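Local structure of TRAP dicarboxylate transporter-DctP subunit (Desulfovibrio salexigens, 4N6D) at residues A88-V93 with K140-F145; T42-Q47 with Y233-I238. The protein probably serves as the periplasmic solute-binding component of a TRAP transporter, capturing an organic acid or similar small solute for uptake into the cell. All coordinates share one frame; numbering follows the deposited sequence.

Both contacts sit on one five-stranded mixed sheet, and their centres are about 8 Å apart. Interaction 1 joins strands 90-94 and 139-146 on the face of the sheet that carries helix 43-58, across strand 234-240, which lies between them and runs antiparallel to both. Interaction 2 sets the start of helix 43-58 on that intervening strand. Along the chain the order is 42-47, 88-93, 140-145 and 233-238, so interaction 1 is nested within interaction 2. Backbone pairing connects them directly: Phe-145 O lies 2.8 Å from Phe-235 N, probably a hydrogen bond. The strand order, 2-1-3-5-4, is that of a type II periplasmic binding-protein lobe, in which a late-returning strand is inserted beside the third.

Interaction 1: residues A88-V93 with K140-F145; sequences ADIGCV and KVLTMF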
ATOM      1  N   ALA A  88     -22.086  -6.114   3.030  1.00 12.34           N
ATOM      2  CA  ALA A  88     -21.749  -5.207   1.950  1.00  9.64           C
ATOM      3  C   ALA A  88     -21.463  -6.060   0.738  1.00 10.97           C
ATOM      4  O   ALA A  88     -21.022  -7.198   0.876  1.00 10.09           O
ATOM      5  CB  ALA A  88     -20.530  -4.360   2.271  1.00 10.19           C
ATOM      6  N   ASP A  89     -21.718  -5.525  -0.452  1.00  7.32           N
ATOM      7  CA  ASP A  89     -21.384  -6.249  -1.670  1.00  7.78           C
ATOM      8  C   ASP A  89     -19.890  -6.246  -1.952  1.00  8.49           C
ATOM      9  O   ASP A  89     -19.353  -7.220  -2.476  1.00  7.75           O
ATOM     10  CB  ASP A  89     -22.139  -5.690  -2.882  1.00  8.63           C
ATOM     11  CG  ASP A  89     -23.661  -5.816  -2.720  1.00 11.15           C
ATOM     12  OD1 ASP A  89     -24.169  -6.963  -2.750  1.00 12.84           O
ATOM     13  OD2 ASP A  89     -24.331  -4.772  -2.547  1.00 10.67           O
ATOM     14  N   ILE A  90     -19.236  -5.152  -1.595  1.00  6.45           N
ATOM     15  CA  ILE A  90     -17.840  -4.909  -1.926  1.00  6.23           C
ATOM     16  C   ILE A  90     -17.165  -4.287  -0.739  1.00  8.37           C
ATOM     17  O   ILE A  90     -17.792  -3.553   0.032  1.00  9.01           O
ATOM     18  CB  ILE A  90     -17.724  -3.920  -3.125  1.00  7.04           C
ATOM     19  CG1 ILE A  90     -18.429  -4.478  -4.354  1.00  8.10           C
ATOM     20  CG2 ILE A  90     -16.249  -3.591  -3.420  1.00  8.52           C
ATOM     21  CD1 ILE A  90     -18.592  -3.413  -5.465  1.00 10.50           C
ATOM     22  N   GLY A  91     -15.898  -4.604  -0.547  1.00  6.48           N
ATOM     23  CA  GLY A  91     -15.131  -4.019   0.540  1.00  6.68           C
ATOM     24  C   GLY A  91     -13.653  -3.916   0.209  1.00  6.46           C
ATOM     25  O   GLY A  91     -13.163  -4.589  -0.704  1.00  6.83           O
ATOM     26  N   CYS A  92     -12.970  -3.058   0.965  1.00  6.82           N
ATOM     27  CA  CYS A  92     -11.530  -2.779   0.826  1.00  5.88           C
ATOM     28  C   CYS A  92     -10.748  -3.375   1.985  1.00  8.02           C
ATOM     29  O   CYS A  92     -11.008  -3.068   3.169  1.00  9.13           O
ATOM     30  CB  CYS A  92     -11.305  -1.281   0.796  1.00 10.67           C
ATOM     31  SG  CYS A  92      -9.549  -0.822   0.569  1.00  9.72           S
ATOM     32  N   VAL A  93      -9.783  -4.219   1.641  1.00  7.63           N
ATOM     33  CA  VAL A  93      -8.976  -4.909   2.632  1.00  6.55           C
ATOM     34  C   VAL A  93      -7.514  -4.479   2.561  1.00  7.78           C
ATOM     35  O   VAL A  93      -6.902  -4.528   1.505  1.00  8.84           O
ATOM     36  CB  VAL A  93      -9.067  -6.423   2.451  1.00  8.49           C
ATOM     37  CG1 VAL A  93      -8.181  -7.145   3.465  1.00 10.49           C
ATOM     38  CG2 VAL A  93     -10.528  -6.898   2.562  1.00 12.66           C
ATOM     39  N   LYS A 140     -14.908 -12.529  -5.429  1.00  9.51           N
ATOM     40  CA  LYS A 140     -14.388 -11.973  -6.671  1.00  8.99           C
ATOM     41  C   LYS A 140     -13.424 -10.848  -6.303  1.00  9.78           C
ATOM     42  O   LYS A 140     -13.788  -9.934  -5.563  1.00  8.64           O
ATOM     43  CB  LYS A 140     -15.505 -11.417  -7.542  1.00  9.82           C
ATOM     44  CG  LYS A 140     -14.975 -10.597  -8.733  1.00  8.95           C
ATOM     45  CD  LYS A 140     -14.200 -11.447  -9.734  1.00 14.32           C
ATOM     46  CE  LYS A 140     -13.785 -10.598 -10.926  1.00 17.67           C
ATOM     47  NZ  LYS A 140     -13.225 -11.401 -12.028  1.00 20.28           N
ATOM     48  N   VAL A 141     -12.189 -10.928  -6.788  1.00  9.27           N
ATOM     49  CA  VAL A 141     -11.238  -9.855  -6.577  1.00  6.86           C
ATOM     50  C   VAL A 141     -11.414  -8.829  -7.694  1.00  9.07           C
ATOM     51  O   VAL A 141     -11.112  -9.122  -8.859  1.00 10.49           O
ATOM     52  CB  VAL A 141      -9.797 -10.379  -6.524  1.00  7.65           C
ATOM     53  CG1 VAL A 141      -8.825  -9.230  -6.380  1.00  8.70           C
ATOM     54  CG2 VAL A 141      -9.635 -11.370  -5.360  1.00 11.01           C
ATOM     55  N   LEU A 142     -11.946  -7.657  -7.353  1.00  7.21           N
ATOM     56  CA  LEU A 142     -12.293  -6.650  -8.358  1.00  6.39           C
ATOM     57  C   LEU A 142     -11.073  -5.862  -8.812  1.00  7.44           C
ATOM     58  O   LEU A 142     -10.998  -5.469  -9.977  1.00  8.37           O
ATOM     59  CB  LEU A 142     -13.337  -5.668  -7.821  1.00  8.60           C
ATOM     60  CG  LEU A 142     -14.699  -6.321  -7.603  1.00  7.23           C
ATOM     61  CD1 LEU A 142     -15.611  -5.312  -6.945  1.00  7.39           C
ATOM     62  CD2 LEU A 142     -15.258  -6.766  -8.920  1.00  8.00           C
ATOM     63  N   THR A 143     -10.181  -5.554  -7.879  1.00  7.59           N
ATOM     64  CA  THR A 143      -8.903  -4.903  -8.208  1.00  7.18           C
ATOM     65  C   THR A 143      -7.979  -5.041  -7.002  1.00  7.81           C
ATOM     66  O   THR A 143      -8.390  -5.515  -5.940  1.00  6.81           O
ATOM     67  CB  THR A 143      -9.040  -3.406  -8.639  1.00  7.93           C
ATOM     68  OG1 THR A 143      -7.807  -2.973  -9.237  1.00  8.11           O
ATOM     69  CG2 THR A 143      -9.367  -2.522  -7.464  1.00  9.24           C
ATOM     70  N   MET A 144      -6.719  -4.677  -7.187  1.00  6.42           N
ATOM     71  CA  MET A 144      -5.768  -4.599  -6.086  1.00  6.64           C
ATOM     72  C   MET A 144      -4.899  -3.397  -6.342  1.00  7.64           C
ATOM     73  O   MET A 144      -4.785  -2.929  -7.476  1.00  9.48           O
ATOM     74  CB  MET A 144      -4.897  -5.839  -5.999  1.00  9.89           C
ATOM     75  CG  MET A 144      -5.720  -7.104  -5.772  1.00 14.71           C
ATOM     76  SD  MET A 144      -4.666  -8.534  -5.695  1.00 16.45           S
ATOM     77  CE  MET A 144      -4.204  -8.467  -3.970  1.00 16.07           C
ATOM     78  N   PHE A 145      -4.292  -2.883  -5.280  1.00  7.26           N
ATOM     79  CA  PHE A 145      -3.359  -1.774  -5.410  1.00  8.00           C
ATOM     80  C   PHE A 145      -2.517  -1.657  -4.151  1.00  8.38           C
ATOM     81  O   PHE A 145      -2.743  -2.361  -3.186  1.00  8.86           O
ATOM     82  CB  PHE A 145      -4.093  -0.463  -5.693  1.00  7.16           C
ATOM     83  CG  PHE A 145      -5.199  -0.173  -4.737  1.00  7.21           C
ATOM     84  CD1 PHE A 145      -4.938   0.361  -3.495  1.00  7.87           C
ATOM     85  CD2 PHE A 145      -6.513  -0.420  -5.092  1.00  9.86           C
ATOM     86  CE1 PHE A 145      -5.980   0.621  -2.597  1.00 11.08           C
ATOM     87  CE2 PHE A 145      -7.558  -0.154  -4.203  1.00 10.96           C
ATOM     88  CZ  PHE A 145      -7.289   0.353  -2.961  1.00  9.03           C
TER
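Ile-90 and Leu-142 meet over the strand that separates them, their side chains crossing at about a right angle. At CB the Ile-90 side chain forks. CG2 takes the branch anti to the backbone N and lies 4.0 Å from Leu-142 CD1; CG1, beside the backbone N (chi1 -59°), comes to 3.9 Å from that same methyl carbon. The extended second torsion then carries CD1 onward, and it ends 3.8 Å from Leu-142 CD1. One leucine methyl thus touches both branches of the isoleucine and its tip. Further along, Cys-92 SG approaches CZ of the Phe-145 ring obliquely at 4.4 Å, a looser touch. No hydrogen bond joins the two segments. Leu-142 has helix-like backbone angles inside its strand, and three steps from Leu-142 to Phe-145 match two from Ile-237 to Phe-235 on the neighbouring strand, consistent with a beta bulge. Strand 234-240 pairs with both segments, and its Ile-237 touches Ile-90 and Cys-92. Trp-51 of helix 43-58 covers Ile-90 and Leu-142, while on the other side of strand 139-146 Met-144 packs against Leu-124 and Tyr-128 of helix 117-131.

Interaction 2: residues T42-Q47 with Y233-I238; sequences TFPCVQ and YPFAII
Phe-43 turns the edge of its ring toward a face of Phe-235, an offset edge-to-face pair with the planes at 81° and the centroids 5.4 Å apart. The tip does the touching: Phe-43 CZ stands 3.6 Å from Phe-235 CE1. One face of the Phe-43 ring is covered toward its rim by Pro-44 CD, 3.4 Å above the plane. Pro-44 also reaches the Phe-235 ring, its CG coming obliquely to 4.1 Å from CE2. Phe-145 approaches Phe-235 from the same side as Phe-43, its ring turned only about 20° from that of Phe-235, so two aromatic rings and a proline gather on one side of it. This is an alpha/beta packing of the type II periplasmic binding-protein fold: helix 43-58, which follows the sheet's strand 30-35, begins over strand 234-240, which lies between strands 90-94 and 139-146, the short axes 11.3 Å apart and 36° from parallel. One turn on, Gln-47 faces Ile-237. Its CG sits between the backbone N and the carbonyl carbon, and a second bend at chi2 folds the amide back along the helix, where NE2 donates to Pro-44 O at 2.9 Å. That bond falls on a lone pair in the carbonyl plane, though the acceptor is tilted out of the glutamine's own amide plane. NE2 also rests 3.8 Å from Ile-237 CD1, a polar group laid against a methyl. The buried amide is held at both ends, since Tyr-34 OH bonds to NE2 and Gln-262 NE2 to OE1. Gln-262 belongs to the long helix 249-285, whose Tyr-269 and Met-270 pack against Phe-43.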
ATOM      1  N   THR A  42      -8.788   9.798   1.922  1.00 16.14           N
ATOM      2  CA  THR A  42      -7.607   8.965   1.712  1.00 12.76           C
ATOM      3  C   THR A  42      -7.701   8.146   0.422  1.00 12.53           C
ATOM      4  O   THR A  42      -8.793   7.890  -0.101  1.00 11.00           O
ATOM      5  CB  THR A  42      -7.365   8.019   2.902  1.00 15.54           C
ATOM      6  OG1 THR A  42      -8.418   7.055   2.982  1.00 14.26           O
ATOM      7  CG2 THR A  42      -7.293   8.808   4.214  1.00 16.75           C
ATOM      8  N   PHE A  43      -6.555   7.707  -0.084  1.00 10.85           N
ATOM      9  CA  PHE A  43      -6.518   7.107  -1.409  1.00 11.14           C
ATOM     10  C   PHE A  43      -7.411   5.864  -1.627  1.00 10.59           C
ATOM     11  O   PHE A  43      -7.975   5.715  -2.706  1.00 11.40           O
ATOM     12  CB  PHE A  43      -5.071   6.899  -1.913  1.00 10.20           C
ATOM     13  CG  PHE A  43      -4.409   5.639  -1.423  1.00 11.35           C
ATOM     14  CD1 PHE A  43      -3.719   5.622  -0.221  1.00 17.36           C
ATOM     15  CD2 PHE A  43      -4.440   4.483  -2.189  1.00 15.93           C
ATOM     16  CE1 PHE A  43      -3.105   4.455   0.226  1.00 19.01           C
ATOM     17  CE2 PHE A  43      -3.803   3.332  -1.755  1.00 15.80           C
ATOM     18  CZ  PHE A  43      -3.157   3.317  -0.546  1.00 16.37           C
ATOM     19  N   PRO A  44      -7.598   4.992  -0.606  1.00 10.22           N
ATOM     20  CA  PRO A  44      -8.464   3.834  -0.875  1.00  9.28           C
ATOM     21  C   PRO A  44      -9.911   4.263  -1.137  1.00 11.21           C
ATOM     22  O   PRO A  44     -10.643   3.602  -1.879  1.00 10.34           O
ATOM     23  CB  PRO A  44      -8.373   3.022   0.425  1.00 10.49           C
ATOM     24  CG  PRO A  44      -7.037   3.452   1.022  1.00  9.67           C
ATOM     25  CD  PRO A  44      -6.995   4.912   0.734  1.00 11.42           C
ATOM     26  N   CYS A  45     -10.323   5.375  -0.540  1.00 12.05           N
ATOM     27  CA  CYS A  45     -11.684   5.866  -0.762  1.00  7.70           C
ATOM     28  C   CYS A  45     -11.762   6.681  -2.034  1.00 12.69           C
ATOM     29  O   CYS A  45     -12.727   6.585  -2.774  1.00 13.10           O
ATOM     30  CB  CYS A  45     -12.153   6.691   0.420  1.00 10.43           C
ATOM     31  SG  CYS A  45     -12.442   5.620   1.861  1.00 11.17           S
ATOM     32  N   VAL A  46     -10.734   7.473  -2.310  1.00  9.74           N
ATOM     33  CA  VAL A  46     -10.734   8.254  -3.548  1.00 12.89           C
ATOM     34  C   VAL A  46     -10.815   7.337  -4.763  1.00 10.31           C
ATOM     35  O   VAL A  46     -11.589   7.581  -5.697  1.00 10.59           O
ATOM     36  CB  VAL A  46      -9.485   9.161  -3.632  1.00 10.86           C
ATOM     37  CG1 VAL A  46      -9.325   9.758  -5.024  1.00 13.28           C
ATOM     38  CG2 VAL A  46      -9.579  10.257  -2.599  1.00 12.95           C
ATOM     39  N   GLN A  47     -10.040   6.260  -4.770  1.00 11.55           N
ATOM     40  CA  GLN A  47     -10.122   5.360  -5.908  1.00  8.71           C
ATOM     41  C   GLN A  47     -11.490   4.693  -5.950  1.00  8.01           C
ATOM     42  O   GLN A  47     -12.028   4.464  -7.038  1.00  9.37           O
ATOM     43  CB  GLN A  47      -8.975   4.341  -5.920  1.00  8.16           C
ATOM     44  CG  GLN A  47      -9.050   3.278  -4.843  1.00 10.95           C
ATOM     45  CD  GLN A  47     -10.073   2.174  -5.108  1.00  8.75           C
ATOM     46  OE1 GLN A  47     -10.357   1.805  -6.262  1.00 10.00           O
ATOM     47  NE2 GLN A  47     -10.600   1.611  -4.026  1.00  7.87           N
ATOM     48  N   TYR A 233       2.155  -1.037   1.389  1.00  9.17           N
ATOM     49  CA  TYR A 233       1.022  -1.774   1.918  1.00  9.57           C
ATOM     50  C   TYR A 233       0.099  -2.172   0.777  1.00  7.57           C
ATOM     51  O   TYR A 233      -0.394  -1.300   0.064  1.00  9.08           O
ATOM     52  CB  TYR A 233       0.218  -0.915   2.900  1.00  8.60           C
ATOM     53  CG  TYR A 233       1.011  -0.530   4.111  1.00 10.07           C
ATOM     54  CD1 TYR A 233       1.142  -1.401   5.183  1.00 14.89           C
ATOM     55  CD2 TYR A 233       1.644   0.690   4.173  1.00 11.60           C
ATOM     56  CE1 TYR A 233       1.898  -1.059   6.289  1.00 17.29           C
ATOM     57  CE2 TYR A 233       2.399   1.044   5.274  1.00 16.75           C
ATOM     58  CZ  TYR A 233       2.515   0.169   6.326  1.00 16.73           C
ATOM     59  OH  TYR A 233       3.265   0.522   7.429  1.00 25.32           O
ATOM     60  N   PRO A 234      -0.131  -3.477   0.605  1.00  6.59           N
ATOM     61  CA  PRO A 234      -1.044  -3.949  -0.433  1.00  7.27           C
ATOM     62  C   PRO A 234      -2.510  -4.022   0.033  1.00  9.54           C
ATOM     63  O   PRO A 234      -2.809  -4.324   1.200  1.00  7.66           O
ATOM     64  CB  PRO A 234      -0.533  -5.354  -0.727  1.00  7.01           C
ATOM     65  CG  PRO A 234      -0.001  -5.830   0.599  1.00  6.71           C
ATOM     66  CD  PRO A 234       0.545  -4.601   1.282  1.00  6.90           C
ATOM     67  N   PHE A 235      -3.402  -3.776  -0.922  1.00  8.23           N
ATOM     68  CA  PHE A 235      -4.845  -3.772  -0.679  1.00  6.34           C
ATOM     69  C   PHE A 235      -5.534  -4.621  -1.730  1.00  7.14           C
ATOM     70  O   PHE A 235      -5.058  -4.717  -2.863  1.00  6.93           O
ATOM     71  CB  PHE A 235      -5.406  -2.352  -0.836  1.00  6.41           C
ATOM     72  CG  PHE A 235      -4.939  -1.371   0.205  1.00  6.27           C
ATOM     73  CD1 PHE A 235      -3.680  -0.784   0.128  1.00  8.05           C
ATOM     74  CD2 PHE A 235      -5.765  -1.012   1.244  1.00 10.73           C
ATOM     75  CE1 PHE A 235      -3.259   0.107   1.072  1.00  9.30           C
ATOM     76  CE2 PHE A 235      -5.349  -0.101   2.199  1.00 11.60           C
ATOM     77  CZ  PHE A 235      -4.086   0.454   2.109  1.00 10.38           C
ATOM     78  N   ALA A 236      -6.670  -5.204  -1.354  1.00  6.69           N
ATOM     79  CA  ALA A 236      -7.548  -5.870  -2.296  1.00  7.12           C
ATOM     80  C   ALA A 236      -8.953  -5.313  -2.188  1.00  7.54           C
ATOM     81  O   ALA A 236      -9.429  -5.020  -1.088  1.00  7.81           O
ATOM     82  CB  ALA A 236      -7.571  -7.380  -2.038  1.00  8.15           C
ATOM     83  N   ILE A 237      -9.599  -5.151  -3.333  1.00  6.02           N
ATOM     84  CA  ILE A 237     -11.034  -4.859  -3.373  1.00  6.08           C
ATOM     85  C   ILE A 237     -11.762  -6.162  -3.675  1.00  8.57           C
ATOM     86  O   ILE A 237     -11.550  -6.795  -4.720  1.00  6.94           O
ATOM     87  CB  ILE A 237     -11.372  -3.794  -4.415  1.00  7.09           C
ATOM     88  CG1 ILE A 237     -10.551  -2.505  -4.177  1.00  6.13           C
ATOM     89  CG2 ILE A 237     -12.883  -3.530  -4.415  1.00  6.93           C
ATOM     90  CD1 ILE A 237     -10.680  -1.920  -2.760  1.00  6.12           C
ATOM     91  N   ILE A 238     -12.583  -6.593  -2.721  1.00  6.17           N
ATOM     92  CA  ILE A 238     -13.250  -7.892  -2.803  1.00  6.45           C
ATOM     93  C   ILE A 238     -14.753  -7.720  -2.940  1.00  7.25           C
ATOM     94  O   ILE A 238     -15.324  -6.772  -2.400  1.00  6.62           O
ATOM     95  CB  ILE A 238     -12.935  -8.791  -1.552  1.00  8.71           C
ATOM     96  CG1 ILE A 238     -13.246  -8.075  -0.231  1.00  7.49           C
ATOM     97  CG2 ILE A 238     -11.473  -9.259  -1.579  1.00 12.59           C
ATOM     98  CD1 ILE A 238     -13.278  -9.008   1.006  1.00 10.86           C
TER